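Local atomic coordinates of glucoamylase (Thermoanaerobacterium thermosaccharolyticum, PDB entry 1LF6), a protein that hydrolyses terminal alpha-1,4-linked glucose units one after another from the non-reducing ends of starch-like chains, probably releasing beta-D-glucose, and also cleaves isomaltose. Residues Glu28-Ala33 with Gly202-Asn207; Arg130-Met135 with Val247-Gln252; Ser296-Ser301 with Glu658-Phe663; Leu488-Asn493 with Gln500-Ile505. One frame throughout, in Å; residues are numbered along the deposited sequence.

Interaction 1: residues Glu28-Ala33 with Gly202-Asn207; sequences EEDTWA and GYYKVN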
# COMPACT_ATOMS: atom_id res chain seq x y z
N GLU A 28 -14.33 24.73 -3.99
CA GLU A 28 -14.78 23.56 -4.73
C GLU A 28 -14.22 22.28 -4.11
O GLU A 28 -13.26 22.32 -3.35
CB GLU A 28 -14.34 23.68 -6.19
CG GLU A 28 -15.04 22.74 -7.13
CD GLU A 28 -14.70 23.04 -8.58
OE1 GLU A 28 -14.85 24.22 -8.99
OE2 GLU A 28 -14.29 22.11 -9.30
N GLU A 29 -14.84 21.14 -4.44
CA GLU A 29 -14.47 19.84 -3.92
C GLU A 29 -13.19 19.40 -4.64
O GLU A 29 -12.82 19.93 -5.68
CB GLU A 29 -15.58 18.83 -4.18
CG GLU A 29 -16.82 19.02 -3.32
CD GLU A 29 -17.90 17.99 -3.61
OE1 GLU A 29 -18.95 18.02 -2.94
OE2 GLU A 29 -17.67 17.15 -4.51
N ASP A 30 -12.54 18.58 -3.91
CA ASP A 30 -11.14 18.17 -4.22
C ASP A 30 -11.15 16.66 -4.32
O ASP A 30 -12.19 15.98 -4.10
CB ASP A 30 -10.25 18.75 -3.16
CG ASP A 30 -8.79 18.90 -3.43
OD1 ASP A 30 -8.24 18.79 -4.53
OD2 ASP A 30 -8.08 19.26 -2.43
N THR A 31 -9.99 16.09 -4.46
CA THR A 31 -9.73 14.71 -4.76
C THR A 31 -8.42 14.31 -4.12
O THR A 31 -7.57 15.21 -3.90
CB THR A 31 -9.70 14.53 -6.30
OG1 THR A 31 -9.91 13.20 -6.70
CG2 THR A 31 -8.56 15.20 -6.99
N TRP A 32 -8.13 13.04 -3.99
CA TRP A 32 -6.80 12.68 -3.45
C TRP A 32 -5.80 12.67 -4.58
O TRP A 32 -6.12 12.81 -5.76
CB TRP A 32 -6.90 11.34 -2.74
CG TRP A 32 -7.74 11.40 -1.48
CD1 TRP A 32 -9.05 11.00 -1.42
CD2 TRP A 32 -7.41 11.96 -0.22
NE1 TRP A 32 -9.54 11.23 -0.16
CE2 TRP A 32 -8.55 11.81 0.61
CE3 TRP A 32 -6.25 12.52 0.33
CZ2 TRP A 32 -8.57 12.24 1.93
CZ3 TRP A 32 -6.27 12.93 1.64
CH2 TRP A 32 -7.42 12.79 2.42
N ALA A 33 -4.55 12.45 -4.21
CA ALA A 33 -3.45 12.37 -5.18
C ALA A 33 -3.36 11.02 -5.88
O ALA A 33 -3.94 10.03 -5.44
CB ALA A 33 -2.12 12.69 -4.48
N GLY A 202 -6.50 30.54 0.96
CA GLY A 202 -7.68 30.73 0.15
C GLY A 202 -8.49 29.47 -0.12
O GLY A 202 -8.10 28.38 0.28
N TYR A 203 -9.61 29.64 -0.81
CA TYR A 203 -10.49 28.53 -1.14
C TYR A 203 -10.15 27.90 -2.49
O TYR A 203 -9.93 28.61 -3.47
CB TYR A 203 -11.94 29.01 -1.13
CG TYR A 203 -12.41 29.37 0.26
CD1 TYR A 203 -12.52 28.39 1.24
CD2 TYR A 203 -12.70 30.69 0.60
CE1 TYR A 203 -12.91 28.71 2.53
CE2 TYR A 203 -13.09 31.02 1.89
CZ TYR A 203 -13.19 30.03 2.85
OH TYR A 203 -13.56 30.34 4.14
N TYR A 204 -10.10 26.57 -2.51
CA TYR A 204 -9.76 25.82 -3.71
C TYR A 204 -10.58 26.21 -4.94
O TYR A 204 -11.82 26.18 -4.92
CB TYR A 204 -9.92 24.31 -3.44
CG TYR A 204 -9.53 23.43 -4.60
CD1 TYR A 204 -8.32 23.60 -5.26
CD2 TYR A 204 -10.38 22.41 -5.04
CE1 TYR A 204 -7.95 22.78 -6.33
CE2 TYR A 204 -10.03 21.59 -6.11
CZ TYR A 204 -8.82 21.78 -6.75
OH TYR A 204 -8.46 20.98 -7.81
N LYS A 205 -9.88 26.58 -6.01
CA LYS A 205 -10.49 26.99 -7.27
C LYS A 205 -11.29 28.28 -7.20
O LYS A 205 -12.05 28.60 -8.11
CB LYS A 205 -11.36 25.87 -7.84
CG LYS A 205 -10.57 24.70 -8.41
CD LYS A 205 -11.47 23.65 -9.03
CE LYS A 205 -10.65 22.52 -9.63
NZ LYS A 205 -11.51 21.44 -10.21
N VAL A 206 -11.12 29.03 -6.11
CA VAL A 206 -11.83 30.29 -5.94
C VAL A 206 -10.81 31.42 -5.84
O VAL A 206 -10.68 32.23 -6.75
CB VAL A 206 -12.70 30.28 -4.66
CG1 VAL A 206 -13.46 31.59 -4.55
CG2 VAL A 206 -13.66 29.11 -4.71
N ASN A 207 -10.09 31.47 -4.72
CA ASN A 207 -9.07 32.49 -4.51
C ASN A 207 -7.83 31.89 -3.85
O ASN A 207 -7.16 32.55 -3.05
CB ASN A 207 -9.62 33.63 -3.65
CG ASN A 207 -10.37 33.15 -2.43
OD1 ASN A 207 -9.91 32.26 -1.71
ND2 ASN A 207 -11.53 33.74 -2.19
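E28 turns CG anti to its backbone N (chi1 -164°) and runs extended, while K205 sets CG anti to its carbonyl carbon (chi1 -73°) and stretches out fully, and the two chains meet obliquely in a salt bridge. K205 NZ lies 3.0 Å from E28 OE2 and comes from above the carboxylate plane, 48° out of it. One backbone bond also joins the segments: E28 N donates to Y204 O over 3.0 Å, nearly straight. Here the loop ahead of strand 39-42 crosses the turn that leaves 198-203, an outermost strand of a seven-stranded antiparallel sheet in the N-terminal beta-sandwich region. The Y204 ring lies between D30 of the loop and the K205 chain of its own turn. K205 CG sits over the centre of one face, D30 CG lies toward the rim of the opposite one, and the carbonyl oxygens of E28 and E29 face the ring edge in plane, with E29 O 3.3 Å from Y204 CE2. A serine in place of Y204 would probably open a gap between D30 and the K205 chain and take away the ring surface on which the two rest. D30 is held through OD2, which is hydrogen-bonded to H158.

Interaction 2: residues Arg130-Met135 with Val247-Gln252; sequences RNSLIM and VLSFGQ. Unlike the reference sequence in segment 247-252: Q252 (reference Gly).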
# COMPACT_ATOMS: atom_id res chain seq x y z
N ARG A 130 10.21 13.44 16.84
CA ARG A 130 8.90 14.05 16.97
C ARG A 130 8.07 14.00 15.69
O ARG A 130 8.59 13.66 14.63
CB ARG A 130 9.07 15.50 17.44
CG ARG A 130 10.02 16.31 16.58
CD ARG A 130 10.37 17.64 17.24
NE ARG A 130 11.20 17.47 18.43
CZ ARG A 130 12.52 17.28 18.40
NH1 ARG A 130 13.19 17.14 19.54
NH2 ARG A 130 13.17 17.24 17.25
N ASN A 131 6.80 14.35 15.80
CA ASN A 131 5.88 14.31 14.66
C ASN A 131 6.00 15.45 13.66
O ASN A 131 5.14 16.35 13.61
CB ASN A 131 4.44 14.22 15.17
CG ASN A 131 4.23 13.05 16.12
OD1 ASN A 131 4.65 11.93 15.83
ND2 ASN A 131 3.58 13.29 17.24
N SER A 132 7.05 15.43 12.85
CA SER A 132 7.24 16.46 11.84
C SER A 132 7.84 15.92 10.55
O SER A 132 8.73 15.06 10.58
CB SER A 132 8.12 17.59 12.38
OG SER A 132 9.48 17.19 12.42
N LEU A 133 7.35 16.42 9.43
CA LEU A 133 7.84 16.03 8.11
C LEU A 133 8.78 17.13 7.65
O LEU A 133 8.45 18.31 7.76
CB LEU A 133 6.68 15.89 7.12
CG LEU A 133 7.09 15.55 5.69
CD1 LEU A 133 7.74 14.17 5.65
CD2 LEU A 133 5.86 15.59 4.78
N ILE A 134 9.93 16.74 7.12
CA ILE A 134 10.92 17.70 6.68
C ILE A 134 11.19 17.63 5.18
O ILE A 134 11.27 16.55 4.61
CB ILE A 134 12.25 17.47 7.42
CG1 ILE A 134 12.02 17.53 8.93
CG2 ILE A 134 13.28 18.50 6.98
CD1 ILE A 134 13.15 16.94 9.75
N MET A 135 11.34 18.79 4.56
CA MET A 135 11.65 18.87 3.14
C MET A 135 12.63 19.99 2.89
O MET A 135 12.28 21.17 2.99
CB MET A 135 10.40 19.12 2.29
CG MET A 135 10.75 19.39 0.82
SD MET A 135 9.38 19.86 -0.25
CE MET A 135 8.89 21.42 0.51
N VAL A 247 9.13 22.69 7.10
CA VAL A 247 8.76 21.74 8.13
C VAL A 247 7.26 21.73 8.41
O VAL A 247 6.64 22.78 8.58
CB VAL A 247 9.50 22.03 9.47
CG1 VAL A 247 9.08 21.02 10.53
CG2 VAL A 247 11.00 21.97 9.25
N LEU A 248 6.68 20.53 8.43
CA LEU A 248 5.26 20.35 8.71
C LEU A 248 5.13 19.49 9.95
O LEU A 248 5.54 18.32 9.96
CB LEU A 248 4.56 19.67 7.53
CG LEU A 248 3.08 19.33 7.75
CD1 LEU A 248 2.26 20.60 7.88
CD2 LEU A 248 2.58 18.49 6.57
N SER A 249 4.58 20.07 11.01
CA SER A 249 4.42 19.35 12.26
C SER A 249 2.95 19.10 12.59
O SER A 249 2.06 19.77 12.06
CB SER A 249 5.10 20.13 13.39
OG SER A 249 6.48 20.29 13.11
N PHE A 250 2.72 18.13 13.47
CA PHE A 250 1.37 17.76 13.88
C PHE A 250 1.22 17.77 15.39
O PHE A 250 2.20 17.62 16.12
CB PHE A 250 1.05 16.35 13.36
CG PHE A 250 1.11 16.23 11.86
CD1 PHE A 250 -0.06 16.27 11.10
CD2 PHE A 250 2.33 16.10 11.21
CE1 PHE A 250 -0.01 16.18 9.71
CE2 PHE A 250 2.39 16.00 9.82
CZ PHE A 250 1.22 16.04 9.07
N GLY A 251 -0.01 17.96 15.85
CA GLY A 251 -0.29 17.98 17.27
C GLY A 251 -1.78 17.93 17.53
O GLY A 251 -2.58 18.04 16.60
N GLN A 252 -2.16 17.77 18.79
CA GLN A 252 -3.57 17.71 19.16
C GLN A 252 -4.04 19.10 19.61
O GLN A 252 -5.14 19.26 20.15
CB GLN A 252 -3.78 16.70 20.29
CG GLN A 252 -5.24 16.46 20.67
CD GLN A 252 -5.39 15.55 21.88
OE1 GLN A 252 -4.88 15.85 22.96
NE2 GLN A 252 -6.09 14.43 21.69
O HOH W 1 2.72 16.14 18.22
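L133 and L248 face each other as an antiparallel hydrogen-bonded pair, the centre of a ladder between strands 132-141 and 243-251 in the large antiparallel sheet of the N-terminal beta-sandwich region. L133 N donates to L248 O at 2.7 Å, and L248 N returns a bond to L133 O at 2.9 Å. A third, less straight bond (149°) runs from F250 N to N131 O at 3.0 Å. The same N131 O also meets the edge of the F250 ring in plane. On the face carrying the leucines, their CB atoms come within 4.4 Å of each other. The other face holds the non-hydrogen-bonded pairs S132-S249 and I134-V247. With its OG anti to the carbonyl carbon (chi1 -59°), S249 brings that oxygen 3.2 Å from S132 CB, and V247 CG1, two residues away on the same face, packs against that carbon.

Further out, helix 254-266 lies against this serine-bearing face: S132 OG is hydrogen-bonded to T264 OG1, and V247 touches L265. Across the sheet, L248 packs on V72 and I75 of strand 70-80, while the F250 ring stacks on Y64. Where the ladder ends, N131 is the centre of an inverse gamma turn, its OD1 accepting from K49 N. Its ND2 donates over 3.1 Å to a water that in turn donates to F250 O.

Interaction 3: residues Ser296-Ser301 with Glu658-Phe663; sequences SLYYNS and EYVILF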
# COMPACT_ATOMS: atom_id res chain seq x y z
N SER A 296 18.87 -4.27 -3.74
CA SER A 296 18.15 -3.06 -3.38
C SER A 296 16.64 -3.25 -3.28
O SER A 296 16.01 -2.76 -2.34
CB SER A 296 18.47 -1.94 -4.37
OG SER A 296 18.00 -2.26 -5.67
N LEU A 297 16.05 -3.95 -4.24
CA LEU A 297 14.61 -4.15 -4.21
C LEU A 297 14.20 -4.96 -2.99
O LEU A 297 13.13 -4.75 -2.43
CB LEU A 297 14.12 -4.84 -5.49
CG LEU A 297 12.60 -4.93 -5.67
CD1 LEU A 297 11.96 -3.56 -5.47
CD2 LEU A 297 12.29 -5.46 -7.06
N TYR A 298 15.07 -5.88 -2.57
CA TYR A 298 14.80 -6.70 -1.39
C TYR A 298 14.71 -5.79 -0.17
O TYR A 298 13.74 -5.83 0.58
CB TYR A 298 15.92 -7.72 -1.19
CG TYR A 298 15.96 -8.37 0.18
CD1 TYR A 298 15.01 -9.31 0.55
CD2 TYR A 298 16.98 -8.06 1.08
CE1 TYR A 298 15.08 -9.95 1.80
CE2 TYR A 298 17.05 -8.69 2.33
CZ TYR A 298 16.11 -9.63 2.68
OH TYR A 298 16.22 -10.29 3.89
N TYR A 299 15.74 -4.98 0.04
CA TYR A 299 15.75 -4.07 1.17
C TYR A 299 14.62 -3.03 1.05
O TYR A 299 13.93 -2.73 2.02
CB TYR A 299 17.12 -3.38 1.28
CG TYR A 299 18.20 -4.30 1.81
CD1 TYR A 299 18.16 -4.77 3.13
CD2 TYR A 299 19.26 -4.70 1.00
CE1 TYR A 299 19.15 -5.63 3.62
CE2 TYR A 299 20.26 -5.57 1.49
CZ TYR A 299 20.20 -6.02 2.80
OH TYR A 299 21.17 -6.87 3.27
N ASN A 300 14.43 -2.51 -0.16
CA ASN A 300 13.37 -1.52 -0.37
C ASN A 300 12.03 -2.13 0.04
O ASN A 300 11.26 -1.51 0.78
CB ASN A 300 13.32 -1.08 -1.84
CG ASN A 300 12.41 0.13 -2.06
OD1 ASN A 300 11.50 0.09 -2.90
ND2 ASN A 300 12.65 1.20 -1.32
N SER A 301 11.76 -3.34 -0.44
CA SER A 301 10.50 -4.02 -0.13
C SER A 301 10.33 -4.22 1.38
O SER A 301 9.26 -3.95 1.92
CB SER A 301 10.44 -5.38 -0.83
OG SER A 301 10.50 -5.23 -2.24
N GLU A 658 5.56 -10.75 -1.86
CA GLU A 658 5.72 -11.84 -2.81
C GLU A 658 7.11 -11.75 -3.45
O GLU A 658 7.76 -12.77 -3.64
CB GLU A 658 4.64 -11.77 -3.89
CG GLU A 658 4.62 -12.98 -4.83
CD GLU A 658 4.17 -14.27 -4.15
OE1 GLU A 658 3.75 -14.21 -2.97
OE2 GLU A 658 4.23 -15.33 -4.79
N TYR A 659 7.55 -10.54 -3.79
CA TYR A 659 8.87 -10.39 -4.40
C TYR A 659 9.96 -10.87 -3.45
O TYR A 659 10.88 -11.58 -3.86
CB TYR A 659 9.17 -8.93 -4.81
CG TYR A 659 10.61 -8.76 -5.24
CD1 TYR A 659 11.59 -8.38 -4.32
CD2 TYR A 659 11.01 -9.07 -6.53
CE1 TYR A 659 12.94 -8.34 -4.67
CE2 TYR A 659 12.36 -9.03 -6.90
CZ TYR A 659 13.32 -8.67 -5.96
OH TYR A 659 14.65 -8.65 -6.31
N VAL A 660 9.87 -10.47 -2.19
CA VAL A 660 10.85 -10.87 -1.19
C VAL A 660 10.92 -12.40 -1.09
O VAL A 660 12.00 -12.98 -1.16
CB VAL A 660 10.49 -10.28 0.19
CG1 VAL A 660 11.38 -10.89 1.28
CG2 VAL A 660 10.67 -8.79 0.16
N ILE A 661 9.76 -13.03 -0.95
CA ILE A 661 9.70 -14.49 -0.83
C ILE A 661 10.21 -15.19 -2.09
O ILE A 661 10.88 -16.23 -2.00
CB ILE A 661 8.26 -14.94 -0.50
CG1 ILE A 661 7.90 -14.47 0.92
CG2 ILE A 661 8.13 -16.45 -0.60
CD1 ILE A 661 6.42 -14.55 1.25
N LEU A 662 9.90 -14.63 -3.26
CA LEU A 662 10.34 -15.22 -4.53
C LEU A 662 11.85 -15.08 -4.68
O LEU A 662 12.55 -16.03 -5.04
CB LEU A 662 9.65 -14.52 -5.70
CG LEU A 662 10.16 -14.91 -7.09
CD1 LEU A 662 9.97 -16.40 -7.30
CD2 LEU A 662 9.43 -14.10 -8.16
N PHE A 663 12.34 -13.87 -4.43
CA PHE A 663 13.76 -13.56 -4.50
C PHE A 663 14.56 -14.55 -3.65
O PHE A 663 15.53 -15.14 -4.12
CB PHE A 663 13.98 -12.13 -4.00
CG PHE A 663 15.43 -11.74 -3.88
CD1 PHE A 663 16.20 -11.51 -5.02
CD2 PHE A 663 16.03 -11.62 -2.63
CE1 PHE A 663 17.55 -11.17 -4.92
CE2 PHE A 663 17.38 -11.28 -2.52
CZ PHE A 663 18.14 -11.05 -3.66
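Two helices of the (alpha/alpha) barrel, 296-306 and 653-668, pack here through L297, Y298 and S301 on one and Y659, V660 and F663 on the other. L297 CD2 stands over the centre of the Y659 ring, 3.6 Å from its centroid and 14° off the normal, in a CH-pi contact. On the opposite face of that ring lies F663 CB, one helical turn further along its own chain. The tyrosine reaches between the helices because its CG is anti to the backbone N (chi1 171°), and its OH is hydrogen-bonded to E625 of helix 618-627.

This pairing brings together helices more than 350 residues apart within the family 15 catalytic region; the axes of the short segments approach to 9.4 Å and their N-to-C directions are 138° apart, roughly antiparallel. Alongside, V660 CG1 meets the edge of the Y298 ring in plane, 3.9 Å from CE1, while V660 CG2 touches S301 CB at 3.6 Å. The Y298 and F663 rings meet obliquely, their centroids 5.8 Å apart. A leucine in place of Y659 would probably deprive E625 of its hydroxyl partner and take from L297 CD2 the flat ring against which it rests. S301 OG donates to L297 O over 2.7 Å, with S301 N reaching that oxygen from the other face, and is also hydrogen-bonded to H656 of helix 653-668.

Interaction 4: residues Leu488-Asn493 with Gln500-Ile505; sequences LTYTEN and QYYIRI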
# COMPACT_ATOMS: atom_id res chain seq x y z
N LEU A 488 -14.98 -31.11 -6.83
CA LEU A 488 -15.76 -29.88 -6.73
C LEU A 488 -15.31 -28.74 -7.63
O LEU A 488 -16.12 -27.89 -8.00
CB LEU A 488 -15.79 -29.39 -5.28
CG LEU A 488 -16.57 -30.24 -4.28
CD1 LEU A 488 -16.34 -29.72 -2.87
CD2 LEU A 488 -18.05 -30.19 -4.62
N THR A 489 -14.04 -28.71 -8.02
CA THR A 489 -13.54 -27.59 -8.81
C THR A 489 -12.88 -27.89 -10.15
O THR A 489 -12.62 -26.98 -10.94
CB THR A 489 -12.55 -26.75 -7.97
OG1 THR A 489 -11.36 -27.51 -7.74
CG2 THR A 489 -13.16 -26.40 -6.62
N TYR A 490 -12.59 -29.16 -10.41
CA TYR A 490 -11.94 -29.54 -11.65
C TYR A 490 -12.95 -29.97 -12.73
O TYR A 490 -13.57 -31.03 -12.63
CB TYR A 490 -10.95 -30.68 -11.37
CG TYR A 490 -10.09 -31.07 -12.55
CD1 TYR A 490 -10.29 -32.28 -13.22
CD2 TYR A 490 -9.05 -30.25 -12.98
CE1 TYR A 490 -9.47 -32.66 -14.28
CE2 TYR A 490 -8.23 -30.61 -14.04
CZ TYR A 490 -8.44 -31.82 -14.69
OH TYR A 490 -7.62 -32.20 -15.72
N THR A 491 -13.12 -29.14 -13.76
CA THR A 491 -14.05 -29.48 -14.82
C THR A 491 -13.36 -30.33 -15.88
O THR A 491 -12.15 -30.25 -16.08
CB THR A 491 -14.65 -28.23 -15.50
OG1 THR A 491 -15.72 -28.62 -16.37
CG2 THR A 491 -13.58 -27.49 -16.31
N GLU A 492 -14.15 -31.16 -16.55
CA GLU A 492 -13.66 -32.02 -17.62
C GLU A 492 -14.59 -31.77 -18.80
O GLU A 492 -14.50 -32.42 -19.83
CB GLU A 492 -13.73 -33.48 -17.17
CG GLU A 492 -12.90 -33.74 -15.92
CD GLU A 492 -13.28 -35.01 -15.21
OE1 GLU A 492 -12.88 -36.10 -15.67
OE2 GLU A 492 -13.99 -34.91 -14.18
N ASN A 493 -15.46 -30.78 -18.63
CA ASN A 493 -16.43 -30.42 -19.66
C ASN A 493 -16.39 -28.91 -19.94
O ASN A 493 -17.42 -28.32 -20.26
CB ASN A 493 -17.83 -30.81 -19.17
CG ASN A 493 -18.86 -30.78 -20.27
OD1 ASN A 493 -20.05 -30.64 -20.00
ND2 ASN A 493 -18.42 -30.93 -21.51
N GLN A 500 -10.29 -29.62 -19.88
CA GLN A 500 -9.90 -30.15 -18.58
C GLN A 500 -9.05 -29.14 -17.81
O GLN A 500 -7.94 -28.81 -18.24
CB GLN A 500 -9.10 -31.44 -18.77
CG GLN A 500 -9.89 -32.56 -19.43
CD GLN A 500 -9.00 -33.52 -20.19
OE1 GLN A 500 -8.77 -33.36 -21.39
NE2 GLN A 500 -8.47 -34.52 -19.49
N TYR A 501 -9.57 -28.67 -16.68
CA TYR A 501 -8.86 -27.68 -15.86
C TYR A 501 -9.63 -27.25 -14.62
O TYR A 501 -10.85 -27.41 -14.55
CB TYR A 501 -8.58 -26.42 -16.70
CG TYR A 501 -9.79 -25.88 -17.45
CD1 TYR A 501 -10.09 -26.31 -18.74
CD2 TYR A 501 -10.63 -24.92 -16.86
CE1 TYR A 501 -11.19 -25.80 -19.44
CE2 TYR A 501 -11.74 -24.41 -17.55
CZ TYR A 501 -12.00 -24.85 -18.85
OH TYR A 501 -13.05 -24.32 -19.56
N TYR A 502 -8.92 -26.73 -13.63
CA TYR A 502 -9.57 -26.22 -12.43
C TYR A 502 -10.19 -24.90 -12.87
O TYR A 502 -9.58 -24.13 -13.61
CB TYR A 502 -8.56 -25.91 -11.32
CG TYR A 502 -7.97 -27.12 -10.63
CD1 TYR A 502 -6.66 -27.52 -10.86
CD2 TYR A 502 -8.74 -27.88 -9.74
CE1 TYR A 502 -6.12 -28.65 -10.24
CE2 TYR A 502 -8.22 -29.01 -9.12
CZ TYR A 502 -6.91 -29.39 -9.37
OH TYR A 502 -6.41 -30.54 -8.78
N ILE A 503 -11.42 -24.63 -12.43
CA ILE A 503 -12.06 -23.38 -12.79
C ILE A 503 -11.85 -22.40 -11.64
O ILE A 503 -11.37 -22.79 -10.58
CB ILE A 503 -13.57 -23.57 -13.07
CG1 ILE A 503 -14.31 -24.04 -11.81
CG2 ILE A 503 -13.75 -24.56 -14.21
CD1 ILE A 503 -15.82 -24.32 -12.04
N ARG A 504 -12.20 -21.14 -11.84
CA ARG A 504 -12.04 -20.15 -10.80
C ARG A 504 -12.86 -20.52 -9.57
O ARG A 504 -12.35 -20.53 -8.44
CB ARG A 504 -12.48 -18.76 -11.28
CG ARG A 504 -12.37 -17.71 -10.19
CD ARG A 504 -12.88 -16.35 -10.63
NE ARG A 504 -12.91 -15.41 -9.51
CZ ARG A 504 -13.54 -14.24 -9.52
NH1 ARG A 504 -13.52 -13.46 -8.44
NH2 ARG A 504 -14.21 -13.86 -10.60
N ILE A 505 -14.13 -20.82 -9.78
CA ILE A 505 -14.99 -21.18 -8.66
C ILE A 505 -16.27 -21.86 -9.14
O ILE A 505 -16.87 -21.46 -10.14
CB ILE A 505 -15.29 -19.91 -7.81
CG1 ILE A 505 -15.93 -20.30 -6.48
CG2 ILE A 505 -16.17 -18.95 -8.60
CD1 ILE A 505 -15.83 -19.22 -5.43
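Y490 and Y502 pack edge-to-face in a small antiparallel beta hairpin whose first strand, 490-491, follows directly on helix 468-489 and whose second is 501-502. The edge of the Y490 ring points at the Y502 face, with the planes at 65°, and its CD2 stands over the centre of that face. T489 meets the same ring with its OG1 near the ring plane and 3.3 Å from Y502 CD2; this hydroxyl is hydrogen-bonded to I485 O in the preceding helix turn, and the Y502 hydroxyl to D486.

The other face, carrying T491 and Y501, is also closely packed. The methyl T491 CG2 lies over the Y501 ring, offset toward its rim and 3.9 Å from the centroid, and also touches I503 CG2 at 3.6 Å. Y501 swings its CG between the backbone N and carbonyl carbon (chi1 49°), which places the ring under that methyl. Between these two faces, backbone bonds hold the strands side by side: I503 N to T489 O at 3.0 Å, T491 N to Y501 O, and Y501 N to T491 O.

The contact thins at the exposed E492, whose nearest approach is CA to Q500 CG at 4.2 Å, though Q500 CB still meets Y490 OH at 3.5 Å. The buried end leads toward the active site: R504, just beyond the hairpin, makes salt bridges with E439 and with E435, the likely proton acceptor. Leading out to the exposed E492 and N493, the buried T491 forms an ST turn, its OG1 accepting from N493 N at 3.1 Å.

Overall arrangement
Interactions 1 and 2 belong to the N-terminal beta region and interactions 3 and 4 to the family 15 catalytic region, where the hairpin of interaction 4 is nested inside the stretch closed by interaction 3. Interaction 1 is a surface contact, and it alone has a salt bridge between its segments. The other three are buried. Interactions 2 and 4 both rest on antiparallel backbone ladders, with aromatic packing prominent in interaction 4, whereas interaction 3 joins two helices by apolar and ring contacts. Interaction 1 ties a loop to the end of an edge strand of the seven-stranded sheet, whereas interaction 2 lies within the other, larger sheet; interactions 2 and 4 are the most widely separated, their centres 55 Å apart.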